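Phospholipase C-beta (PLC-beta) (Sepia officinalis, PDB 3QR0) is a multidomain phospholipase C-beta that joins PH, EF-hand-like, TIM-barrel and C2 modules in one chain and binds a calcium ion. Local coordinates at residues A[70-75]-A[400-405]; A[341-346]-A[350-355]; A[357-360]-A[366-369]. All coordinates share one frame; numbering follows the deposited sequence.

Interaction 1 (A[70-75]-A[400-405]); sequences VRDIRC and IAESAF
R74 and E402 meet at about a right angle. The extended arginine side chain passes the end of the glutamate, and OE2 of E402 comes within 3.2 Å of R74 CD. The guanidinium and carboxylate planes stand 85° apart. OE2 of E402 lies 3.4 Å from R74 NE but far off the guanidinium plane, where neither NE nor an NH group aims its hydrogen. The attraction across the contact is one of charge alone. The in-plane edge of the same guanidinium is turned to D72, two residues earlier in the strand, on the same face as R74. R74 NE and NH2 both reach OD2 of D72, and the NE bond is the straighter, 2.8 Å from NE to OD2 at 160°. That oxygen is met by NE from above the carboxylate plane and by NH2 near it, on the anti side.

Strand 70-75 is an edge strand of the PH domain sheet. R71 and D72 both face C109 there, a classic beta bulge. Helix 393-403 belongs to the X half of the TIM barrel, and the salt-bridge network of D72, R74 and E402 joins the two domains in a buried place. E402 is extended, with CG anti to the backbone N (chi1 -180°); this straight chain carries the carboxylate across to the strand.

The two acids come close, with D72 OD2 4.3 Å from E402 OE2. A water between them probably eases this. It donates to both oxygens and accepts from S403 OG at 2.7 Å. Outside the segments D72 OD1 pairs with K406, E402 OE1 with R357, and R74 NH2 with E354. These opposite charges probably help keep both buried acids ionised.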
ATOM      1  N   VAL A  70      -8.148   9.017  -5.200  1.00 21.58           N
ATOM      2  CA  VAL A  70      -7.801  10.363  -4.750  1.00 21.61           C
ATOM      3  C   VAL A  70      -6.549  10.265  -3.879  1.00 21.14           C
ATOM      4  O   VAL A  70      -6.462   9.411  -2.990  1.00 21.00           O
ATOM      5  CB  VAL A  70      -8.961  11.047  -3.997  1.00 21.85           C
ATOM      6  CG1 VAL A  70      -8.458  12.253  -3.209  1.00 22.63           C
ATOM      7  CG2 VAL A  70     -10.052  11.460  -4.992  1.00 22.52           C
ATOM      8  N   ARG A  71      -5.576  11.122  -4.171  1.00 21.02           N
ATOM      9  CA  ARG A  71      -4.263  11.076  -3.523  1.00 20.96           C
ATOM     10  C   ARG A  71      -4.092  12.169  -2.490  1.00 20.91           C
ATOM     11  O   ARG A  71      -3.497  11.959  -1.433  1.00 21.10           O
ATOM     12  CB  ARG A  71      -3.163  11.194  -4.583  1.00 21.07           C
ATOM     13  CG  ARG A  71      -3.163  10.057  -5.594  1.00 21.82           C
ATOM     14  CD  ARG A  71      -2.793   8.743  -4.954  1.00 22.43           C
ATOM     15  NE  ARG A  71      -3.012   7.602  -5.839  1.00 23.24           N
ATOM     16  CZ  ARG A  71      -2.635   6.355  -5.571  1.00 22.45           C
ATOM     17  NH1 ARG A  71      -1.998   6.062  -4.444  1.00 21.90           N
ATOM     18  NH2 ARG A  71      -2.887   5.392  -6.445  1.00 22.95           N
ATOM     19  N   ASP A  72      -4.604  13.350  -2.797  1.00 21.38           N
ATOM     20  CA  ASP A  72      -4.554  14.443  -1.857  1.00 21.87           C
ATOM     21  C   ASP A  72      -5.632  15.459  -2.187  1.00 22.11           C
ATOM     22  O   ASP A  72      -6.118  15.523  -3.318  1.00 21.73           O
ATOM     23  CB  ASP A  72      -3.174  15.108  -1.890  1.00 21.86           C
ATOM     24  CG  ASP A  72      -2.794  15.757  -0.562  1.00 23.80           C
ATOM     25  OD1 ASP A  72      -3.619  15.788   0.382  1.00 24.90           O
ATOM     26  OD2 ASP A  72      -1.651  16.248  -0.465  1.00 25.86           O
ATOM     27  N   ILE A  73      -6.013  16.220  -1.170  1.00 22.41           N
ATOM     28  CA  ILE A  73      -6.849  17.388  -1.334  1.00 23.04           C
ATOM     29  C   ILE A  73      -6.260  18.448  -0.419  1.00 23.65           C
ATOM     30  O   ILE A  73      -5.960  18.176   0.748  1.00 23.68           O
ATOM     31  CB  ILE A  73      -8.346  17.103  -1.041  1.00 23.28           C
ATOM     32  CG1 ILE A  73      -9.168  18.391  -1.136  1.00 23.64           C
ATOM     33  CG2 ILE A  73      -8.528  16.414   0.306  1.00 23.33           C
ATOM     34  CD1 ILE A  73     -10.666  18.158  -1.191  1.00 23.67           C
ATOM     35  N   ARG A  74      -6.052  19.640  -0.977  1.00 23.95           N
ATOM     36  CA  ARG A  74      -5.354  20.725  -0.288  1.00 24.54           C
ATOM     37  C   ARG A  74      -6.162  22.001  -0.373  1.00 25.33           C
ATOM     38  O   ARG A  74      -6.905  22.205  -1.329  1.00 24.99           O
ATOM     39  CB  ARG A  74      -3.997  20.972  -0.940  1.00 24.46           C
ATOM     40  CG  ARG A  74      -3.072  19.794  -0.883  1.00 24.27           C
ATOM     41  CD  ARG A  74      -1.982  19.855  -1.927  1.00 23.33           C
ATOM     42  NE  ARG A  74      -1.381  18.536  -2.069  1.00 23.86           N
ATOM     43  CZ  ARG A  74      -0.528  18.180  -3.025  1.00 23.84           C
ATOM     44  NH1 ARG A  74      -0.120  19.055  -3.939  1.00 24.43           N
ATOM     45  NH2 ARG A  74      -0.073  16.935  -3.048  1.00 23.97           N
ATOM     46  N   CYS A  75      -6.005  22.867   0.620  1.00 26.32           N
ATOM     47  CA  CYS A  75      -6.696  24.146   0.622  1.00 27.71           C
ATOM     48  C   CYS A  75      -5.789  25.260   1.113  1.00 28.42           C
ATOM     49  O   CYS A  75      -4.686  25.008   1.600  1.00 27.96           O
ATOM     50  CB  CYS A  75      -7.959  24.073   1.481  1.00 28.16           C
ATOM     51  SG  CYS A  75      -7.655  23.828   3.254  1.00 31.01           S
ATOM     52  N   ILE A 400       7.906  18.540   1.815  1.00 21.25           N
ATOM     53  CA  ILE A 400       8.040  17.561   2.889  1.00 21.00           C
ATOM     54  C   ILE A 400       7.300  18.028   4.149  1.00 21.64           C
ATOM     55  O   ILE A 400       6.570  17.254   4.775  1.00 21.01           O
ATOM     56  CB  ILE A 400       9.531  17.268   3.214  1.00 21.10           C
ATOM     57  CG1 ILE A 400      10.193  16.526   2.043  1.00 20.87           C
ATOM     58  CG2 ILE A 400       9.650  16.429   4.484  1.00 19.83           C
ATOM     59  CD1 ILE A 400      11.705  16.453   2.111  1.00 21.33           C
ATOM     60  N   ALA A 401       7.475  19.301   4.500  1.00 22.76           N
ATOM     61  CA  ALA A 401       6.838  19.866   5.688  1.00 23.48           C
ATOM     62  C   ALA A 401       5.309  19.787   5.599  1.00 23.80           C
ATOM     63  O   ALA A 401       4.644  19.541   6.602  1.00 24.34           O
ATOM     64  CB  ALA A 401       7.299  21.311   5.907  1.00 24.13           C
ATOM     65  N   GLU A 402       4.761  19.975   4.401  1.00 24.01           N
ATOM     66  CA  GLU A 402       3.318  19.860   4.185  1.00 24.27           C
ATOM     67  C   GLU A 402       2.781  18.439   4.405  1.00 23.69           C
ATOM     68  O   GLU A 402       1.771  18.247   5.085  1.00 23.73           O
ATOM     69  CB  GLU A 402       2.952  20.324   2.765  1.00 24.52           C
ATOM     70  CG  GLU A 402       1.460  20.251   2.449  1.00 25.21           C
ATOM     71  CD  GLU A 402       1.131  20.449   0.981  1.00 27.08           C
ATOM     72  OE1 GLU A 402       1.983  20.954   0.212  1.00 27.56           O
ATOM     73  OE2 GLU A 402      -0.010  20.100   0.604  1.00 28.75           O
ATOM     74  N   SER A 403       3.448  17.449   3.822  1.00 23.14           N
ATOM     75  CA  SER A 403       2.873  16.109   3.679  1.00 22.80           C
ATOM     76  C   SER A 403       3.392  15.080   4.684  1.00 22.51           C
ATOM     77  O   SER A 403       2.813  14.004   4.817  1.00 22.41           O
ATOM     78  CB  SER A 403       3.120  15.604   2.255  1.00 22.65           C
ATOM     79  OG  SER A 403       2.588  16.517   1.307  1.00 23.63           O
ATOM     80  N   ALA A 404       4.461  15.419   5.403  1.00 22.52           N
ATOM     81  CA  ALA A 404       5.184  14.462   6.250  1.00 22.13           C
ATOM     82  C   ALA A 404       4.304  13.639   7.186  1.00 22.01           C
ATOM     83  O   ALA A 404       4.516  12.439   7.336  1.00 21.66           O
ATOM     84  CB  ALA A 404       6.255  15.188   7.061  1.00 22.37           C
ATOM     85  N   PHE A 405       3.323  14.284   7.812  1.00 22.05           N
ATOM     86  CA  PHE A 405       2.515  13.626   8.826  1.00 22.27           C
ATOM     87  C   PHE A 405       1.013  13.621   8.543  1.00 22.52           C
ATOM     88  O   PHE A 405       0.208  13.509   9.469  1.00 22.49           O
ATOM     89  CB  PHE A 405       2.839  14.233  10.197  1.00 22.62           C
ATOM     90  CG  PHE A 405       4.309  14.223  10.507  1.00 22.61           C
ATOM     91  CD1 PHE A 405       4.967  13.022  10.742  1.00 22.00           C
ATOM     92  CD2 PHE A 405       5.048  15.397  10.498  1.00 22.65           C
ATOM     93  CE1 PHE A 405       6.333  12.996  11.000  1.00 22.62           C
ATOM     94  CE2 PHE A 405       6.412  15.380  10.756  1.00 22.93           C
ATOM     95  CZ  PHE A 405       7.056  14.180  11.009  1.00 23.05           C
TER
HETATM   96  O   HOH W   1       0.027  17.330   1.199  1.00 30.33           O

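Interaction 2 (A[341-346]-A[350-355]); sequences YLTGHQ and KSSVEI
L342 and S351 lie opposite each other as one non-hydrogen-bonded antiparallel pair, the only bridge here, with backbone bonds between the residues next to them. T343 N gives a straight bond to K350 O, 3.1 Å at 168°, nearly along the C=O axis. S352 N gives a weaker, bent one to Y341 O at 130°. Two CA-H...O contacts lie between them. S351 CA lies 3.2 Å from Y341 O, and L342 CA comes near K350 O.

Water adds to the polar links. One molecule accepts from K350 N and hydrogen-bonds T343 OG1. Another accepts from G344 N and donates to H345 O and to K350 O. K350 O thus accepts two hydrogen bonds, from T343 N and from this water.

Both segments belong to the X region of the TIM barrel. They lead from the loop after strand 332-334 into helix 354-361. S352 makes a capping bond before that helix: its OG accepts from I355 N at 3.1 Å, and its chi1 of 170° swings OG away from its own N to reach it. S352 OG also hydrogen-bonds a glycerol, probably from the crystallisation liquor.

Apolar contacts centre on T343. Its CG2 presses on S352 CB at 3.4 Å, tighter than usual for two carbons. The same methyl lies 3.9 Å from I355 CB, and the two side chains run past each other in opposite directions.

The Y341 ring meets S351 with its edge. S351 OG lies near the ring plane, 3.3 Å from Y341 CD1. The hydroxyl of S351 is hydrogen-bonded to T389 O. Y341 OH is hydrogen-bonded to D370, a calcium ligand, and the Y341 side chain is about 4 Å from the ion.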
ATOM      1  N   TYR A 341      13.421  12.169  -5.404  1.00 21.62           N
ATOM      2  CA  TYR A 341      13.187  13.242  -6.373  1.00 21.34           C
ATOM      3  C   TYR A 341      12.941  12.776  -7.817  1.00 21.14           C
ATOM      4  O   TYR A 341      12.337  13.507  -8.596  1.00 20.80           O
ATOM      5  CB  TYR A 341      14.351  14.263  -6.341  1.00 21.66           C
ATOM      6  CG  TYR A 341      15.712  13.657  -6.613  1.00 21.60           C
ATOM      7  CD1 TYR A 341      16.235  13.633  -7.903  1.00 21.04           C
ATOM      8  CD2 TYR A 341      16.474  13.109  -5.582  1.00 19.72           C
ATOM      9  CE1 TYR A 341      17.474  13.074  -8.164  1.00 20.98           C
ATOM     10  CE2 TYR A 341      17.707  12.542  -5.833  1.00 20.77           C
ATOM     11  CZ  TYR A 341      18.207  12.531  -7.130  1.00 21.02           C
ATOM     12  OH  TYR A 341      19.431  11.971  -7.392  1.00 20.54           O
ATOM     13  N   LEU A 342      13.397  11.573  -8.172  1.00 20.92           N
ATOM     14  CA  LEU A 342      13.269  11.072  -9.544  1.00 20.97           C
ATOM     15  C   LEU A 342      11.913  10.416  -9.805  1.00 20.74           C
ATOM     16  O   LEU A 342      11.455   9.575  -9.024  1.00 19.83           O
ATOM     17  CB  LEU A 342      14.396  10.081  -9.860  1.00 21.50           C
ATOM     18  CG  LEU A 342      15.805  10.677  -9.850  1.00 22.29           C
ATOM     19  CD1 LEU A 342      16.858   9.588 -10.031  1.00 23.46           C
ATOM     20  CD2 LEU A 342      15.959  11.770 -10.913  1.00 22.72           C
ATOM     21  N   THR A 343      11.273  10.797 -10.908  1.00 21.18           N
ATOM     22  CA  THR A 343       9.976  10.230 -11.264  1.00 21.30           C
ATOM     23  C   THR A 343      10.058   9.199 -12.387  1.00 21.26           C
ATOM     24  O   THR A 343       9.039   8.618 -12.756  1.00 20.63           O
ATOM     25  CB  THR A 343       8.975  11.323 -11.648  1.00 21.93           C
ATOM     26  OG1 THR A 343       9.460  12.042 -12.788  1.00 22.51           O
ATOM     27  CG2 THR A 343       8.768  12.272 -10.465  1.00 22.50           C
ATOM     28  N   GLY A 344      11.260   8.967 -12.917  1.00 21.42           N
ATOM     29  CA  GLY A 344      11.470   7.944 -13.943  1.00 21.59           C
ATOM     30  C   GLY A 344      12.882   7.375 -13.970  1.00 21.64           C
ATOM     31  O   GLY A 344      13.373   6.862 -12.963  1.00 21.01           O
ATOM     32  N   HIS A 345      13.520   7.484 -15.134  1.00 22.12           N
ATOM     33  CA  HIS A 345      14.849   6.931 -15.398  1.00 22.81           C
ATOM     34  C   HIS A 345      15.904   7.689 -14.591  1.00 22.97           C
ATOM     35  O   HIS A 345      15.791   8.905 -14.401  1.00 23.50           O
ATOM     36  CB  HIS A 345      15.133   7.063 -16.895  1.00 23.39           C
ATOM     37  CG  HIS A 345      16.241   6.195 -17.407  1.00 24.14           C
ATOM     38  ND1 HIS A 345      17.555   6.611 -17.448  1.00 25.34           N
ATOM     39  CD2 HIS A 345      16.218   4.966 -17.977  1.00 25.47           C
ATOM     40  CE1 HIS A 345      18.298   5.660 -17.988  1.00 26.00           C
ATOM     41  NE2 HIS A 345      17.511   4.650 -18.316  1.00 24.87           N
ATOM     42  N   GLN A 346      16.921   6.971 -14.120  1.00 22.98           N
ATOM     43  CA  GLN A 346      17.970   7.556 -13.272  1.00 23.17           C
ATOM     44  C   GLN A 346      18.876   8.559 -13.996  1.00 23.89           C
ATOM     45  O   GLN A 346      19.483   9.420 -13.350  1.00 24.32           O
ATOM     46  CB  GLN A 346      18.855   6.460 -12.666  1.00 23.03           C
ATOM     47  CG  GLN A 346      18.146   5.495 -11.721  1.00 22.45           C
ATOM     48  CD  GLN A 346      17.726   6.144 -10.418  1.00 22.00           C
ATOM     49  OE1 GLN A 346      18.553   6.679  -9.686  1.00 21.80           O
ATOM     50  NE2 GLN A 346      16.435   6.095 -10.123  1.00 21.77           N
ATOM     51  N   LYS A 350      12.984  13.006 -15.117  1.00 27.33           N
ATOM     52  CA  LYS A 350      12.722  14.290 -14.476  1.00 27.52           C
ATOM     53  C   LYS A 350      12.905  14.190 -12.971  1.00 26.70           C
ATOM     54  O   LYS A 350      12.673  13.127 -12.376  1.00 26.14           O
ATOM     55  CB  LYS A 350      11.295  14.753 -14.764  1.00 28.11           C
ATOM     56  CG  LYS A 350      11.056  15.178 -16.205  1.00 31.02           C
ATOM     57  CD  LYS A 350       9.689  15.846 -16.357  1.00 34.26           C
ATOM     58  CE  LYS A 350       9.488  16.406 -17.755  1.00 36.69           C
ATOM     59  NZ  LYS A 350       8.067  16.813 -17.983  1.00 39.39           N
ATOM     60  N   SER A 351      13.331  15.300 -12.368  1.00 25.89           N
ATOM     61  CA  SER A 351      13.236  15.499 -10.928  1.00 25.22           C
ATOM     62  C   SER A 351      11.929  16.235 -10.627  1.00 24.34           C
ATOM     63  O   SER A 351      11.407  16.950 -11.482  1.00 24.14           O
ATOM     64  CB  SER A 351      14.426  16.297 -10.403  1.00 25.54           C
ATOM     65  OG  SER A 351      15.621  15.556 -10.530  1.00 26.56           O
ATOM     66  N   SER A 352      11.408  16.057  -9.417  1.00 23.30           N
ATOM     67  CA  SER A 352      10.087  16.586  -9.057  1.00 22.96           C
ATOM     68  C   SER A 352      10.022  17.017  -7.594  1.00 22.73           C
ATOM     69  O   SER A 352      10.700  16.443  -6.738  1.00 22.33           O
ATOM     70  CB  SER A 352       9.027  15.507  -9.327  1.00 22.51           C
ATOM     71  OG  SER A 352       7.748  15.847  -8.810  1.00 21.96           O
ATOM     72  N   VAL A 353       9.197  18.024  -7.313  1.00 22.47           N
ATOM     73  CA  VAL A 353       8.852  18.371  -5.939  1.00 22.06           C
ATOM     74  C   VAL A 353       7.631  17.576  -5.480  1.00 21.62           C
ATOM     75  O   VAL A 353       7.615  17.031  -4.372  1.00 21.20           O
ATOM     76  CB  VAL A 353       8.554  19.871  -5.781  1.00 22.76           C
ATOM     77  CG1 VAL A 353       8.192  20.185  -4.329  1.00 22.03           C
ATOM     78  CG2 VAL A 353       9.747  20.706  -6.244  1.00 22.63           C
ATOM     79  N   GLU A 354       6.611  17.511  -6.330  1.00 21.27           N
ATOM     80  CA  GLU A 354       5.358  16.820  -5.988  1.00 21.20           C
ATOM     81  C   GLU A 354       5.545  15.350  -5.604  1.00 20.49           C
ATOM     82  O   GLU A 354       4.802  14.830  -4.766  1.00 19.80           O
ATOM     83  CB  GLU A 354       4.355  16.942  -7.144  1.00 21.50           C
ATOM     84  CG  GLU A 354       2.989  16.278  -6.909  1.00 22.32           C
ATOM     85  CD  GLU A 354       2.224  16.835  -5.710  1.00 24.04           C
ATOM     86  OE1 GLU A 354       2.267  18.061  -5.459  1.00 24.43           O
ATOM     87  OE2 GLU A 354       1.556  16.033  -5.023  1.00 25.02           O
ATOM     88  N   ILE A 355       6.533  14.682  -6.206  1.00 19.93           N
ATOM     89  CA  ILE A 355       6.827  13.287  -5.854  1.00 19.34           C
ATOM     90  C   ILE A 355       7.105  13.110  -4.355  1.00 19.11           C
ATOM     91  O   ILE A 355       6.767  12.075  -3.785  1.00 18.97           O
ATOM     92  CB  ILE A 355       7.998  12.706  -6.717  1.00 19.26           C
ATOM     93  CG1 ILE A 355       8.139  11.187  -6.527  1.00 19.64           C
ATOM     94  CG2 ILE A 355       9.313  13.404  -6.393  1.00 19.17           C
ATOM     95  CD1 ILE A 355       6.886  10.390  -6.846  1.00 19.68           C
TER
HETATM   96  O   HOH W   2      10.897  11.218 -15.391  1.00 34.88           O
HETATM   97  O   HOH W   3      13.652  10.444 -13.247  1.00 24.93           O

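Interaction 3 (A[357-360]-A[366-369]); sequences RQVL and CLEL. With CA (calcium ion), chain B.
V359 is the first residue of segment 357-360 to touch strand 366-372. Its CG1 meets L367 CD2 at 3.7 Å. The two side chains lie alongside each other, running opposite ways, one from the helix and one from the strand. CG1 stands anti to the backbone N (chi1 169°), and this puts the methyl against L367.

L360 comes next and crosses L367 at about a right angle. Its CD2 lies 3.8 Å from L367 CD1, while CG and CD1 of L360 touch the same methyl. L367 thus gives one branch mainly to each helix residue: CD2 to V359 and CD1 to L360. L367 also touches I400 of helix 393-403 and L414, and L360 packs on V412. Helix 354-361 is thereby packed against the parallel barrel strands 366-372 and 412-418, as in a TIM barrel.

The next strand residue, E368, takes no part in the helix contact. Its extended side chain reaches the calcium ion, with OE2 2.4 Å from the metal. Two waters, N339, D370 and E417 also bind the ion. E368 OE1 forms a salt bridge with R570, which probably helps hold the carboxylate in place.

The helix contact is wholly apolar, with no hydrogen bond across it. Strand 366-372 thus puts an apolar helix contact and a charged metal site on adjacent residues.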
ATOM      1  N   ARG A 357       5.634  14.777  -1.883  1.00 19.68           N
ATOM      2  CA  ARG A 357       4.323  14.729  -1.256  1.00 19.53           C
ATOM      3  C   ARG A 357       3.719  13.344  -1.492  1.00 19.21           C
ATOM      4  O   ARG A 357       3.238  12.711  -0.563  1.00 18.93           O
ATOM      5  CB  ARG A 357       3.401  15.821  -1.815  1.00 19.98           C
ATOM      6  CG  ARG A 357       3.903  17.232  -1.605  1.00 20.22           C
ATOM      7  CD  ARG A 357       2.856  18.281  -1.966  1.00 20.94           C
ATOM      8  NE  ARG A 357       3.419  19.628  -1.896  1.00 20.58           N
ATOM      9  CZ  ARG A 357       4.007  20.286  -2.901  1.00 22.02           C
ATOM     10  NH1 ARG A 357       4.110  19.763  -4.116  1.00 22.68           N
ATOM     11  NH2 ARG A 357       4.486  21.503  -2.687  1.00 22.99           N
ATOM     12  N   GLN A 358       3.780  12.855  -2.732  1.00 19.00           N
ATOM     13  CA  GLN A 358       3.154  11.570  -3.060  1.00 18.73           C
ATOM     14  C   GLN A 358       3.777  10.401  -2.306  1.00 18.43           C
ATOM     15  O   GLN A 358       3.059   9.512  -1.844  1.00 18.47           O
ATOM     16  CB  GLN A 358       3.180  11.297  -4.569  1.00 18.68           C
ATOM     17  CG  GLN A 358       2.302  12.238  -5.382  1.00 19.20           C
ATOM     18  CD  GLN A 358       0.851  12.227  -4.943  1.00 19.18           C
ATOM     19  OE1 GLN A 358       0.272  11.167  -4.701  1.00 19.40           O
ATOM     20  NE2 GLN A 358       0.251  13.412  -4.848  1.00 18.94           N
ATOM     21  N   VAL A 359       5.101  10.396  -2.181  1.00 18.55           N
ATOM     22  CA  VAL A 359       5.790   9.318  -1.464  1.00 18.61           C
ATOM     23  C   VAL A 359       5.429   9.317   0.026  1.00 18.76           C
ATOM     24  O   VAL A 359       5.165   8.255   0.609  1.00 18.84           O
ATOM     25  CB  VAL A 359       7.322   9.384  -1.689  1.00 18.66           C
ATOM     26  CG1 VAL A 359       8.059   8.452  -0.738  1.00 19.10           C
ATOM     27  CG2 VAL A 359       7.642   9.031  -3.142  1.00 18.81           C
ATOM     28  N   LEU A 360       5.370  10.507   0.629  1.00 19.27           N
ATOM     29  CA  LEU A 360       4.986  10.636   2.038  1.00 19.35           C
ATOM     30  C   LEU A 360       3.531  10.217   2.279  1.00 19.63           C
ATOM     31  O   LEU A 360       3.189   9.716   3.351  1.00 19.53           O
ATOM     32  CB  LEU A 360       5.229  12.066   2.535  1.00 20.02           C
ATOM     33  CG  LEU A 360       6.705  12.417   2.772  1.00 19.75           C
ATOM     34  CD1 LEU A 360       6.912  13.919   2.846  1.00 19.43           C
ATOM     35  CD2 LEU A 360       7.222  11.735   4.038  1.00 18.66           C
ATOM     36  N   CYS A 366      11.148   7.360   5.070  1.00 22.65           N
ATOM     37  CA  CYS A 366      12.548   7.689   4.836  1.00 23.17           C
ATOM     38  C   CYS A 366      12.739   8.080   3.380  1.00 22.81           C
ATOM     39  O   CYS A 366      12.416   7.307   2.473  1.00 22.42           O
ATOM     40  CB  CYS A 366      13.458   6.519   5.207  1.00 23.46           C
ATOM     41  SG  CYS A 366      15.250   6.869   5.027  1.00 26.76           S
ATOM     42  N   LEU A 367      13.256   9.286   3.177  1.00 22.55           N
ATOM     43  CA  LEU A 367      13.376   9.891   1.859  1.00 22.92           C
ATOM     44  C   LEU A 367      14.819  10.253   1.593  1.00 23.18           C
ATOM     45  O   LEU A 367      15.623  10.363   2.528  1.00 23.84           O
ATOM     46  CB  LEU A 367      12.543  11.172   1.784  1.00 23.04           C
ATOM     47  CG  LEU A 367      11.148  11.161   2.400  1.00 23.47           C
ATOM     48  CD1 LEU A 367      10.577  12.577   2.390  1.00 23.49           C
ATOM     49  CD2 LEU A 367      10.230  10.198   1.673  1.00 22.66           C
ATOM     50  N   GLU A 368      15.143  10.464   0.322  1.00 22.94           N
ATOM     51  CA  GLU A 368      16.482  10.871  -0.061  1.00 23.20           C
ATOM     52  C   GLU A 368      16.473  12.204  -0.805  1.00 23.14           C
ATOM     53  O   GLU A 368      15.625  12.442  -1.669  1.00 23.19           O
ATOM     54  CB  GLU A 368      17.127   9.796  -0.922  1.00 23.47           C
ATOM     55  CG  GLU A 368      18.593  10.062  -1.247  1.00 24.68           C
ATOM     56  CD  GLU A 368      19.274   8.867  -1.868  1.00 26.18           C
ATOM     57  OE1 GLU A 368      18.581   7.860  -2.120  1.00 28.58           O
ATOM     58  OE2 GLU A 368      20.497   8.930  -2.118  1.00 26.44           O
ATOM     59  N   LEU A 369      17.423  13.060  -0.448  1.00 23.11           N
ATOM     60  CA  LEU A 369      17.611  14.358  -1.076  1.00 23.19           C
ATOM     61  C   LEU A 369      19.077  14.456  -1.492  1.00 23.36           C
ATOM     62  O   LEU A 369      19.968  14.493  -0.634  1.00 23.64           O
ATOM     63  CB  LEU A 369      17.261  15.493  -0.102  1.00 23.42           C
ATOM     64  CG  LEU A 369      15.808  15.684   0.377  1.00 23.42           C
ATOM     65  CD1 LEU A 369      15.320  14.554   1.290  1.00 22.68           C
ATOM     66  CD2 LEU A 369      15.660  17.020   1.105  1.00 23.07           C
TER
HETATM   67 CA    CA B1000      21.374   9.539  -4.234  1.00 22.54          CA
HETATM   68  O   HOH W   4      22.513   8.893  -6.315  1.00 20.83           O
HETATM   69  O   HOH W   5      21.713   7.132  -4.391  1.00 21.27           O

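Interactions 1 and 3 are buried, whereas interaction 2 is only partly so and includes the exposed K350. Helix 354-361 serves interactions 2 and 3 and also adds charges to interaction 1, through E354 and R357. Chemistry changes with place. Interaction 1 joins two domains through charges and a water. Interaction 2 holds a turn of loop by backbone bonds just before the helix. Interaction 3 packs the helix on the barrel with aliphatic side chains alone. Interactions 2 and 3 touch where Y341 CD2 packs 4.1 Å from the backbone O of E368, and both lie near the calcium ion.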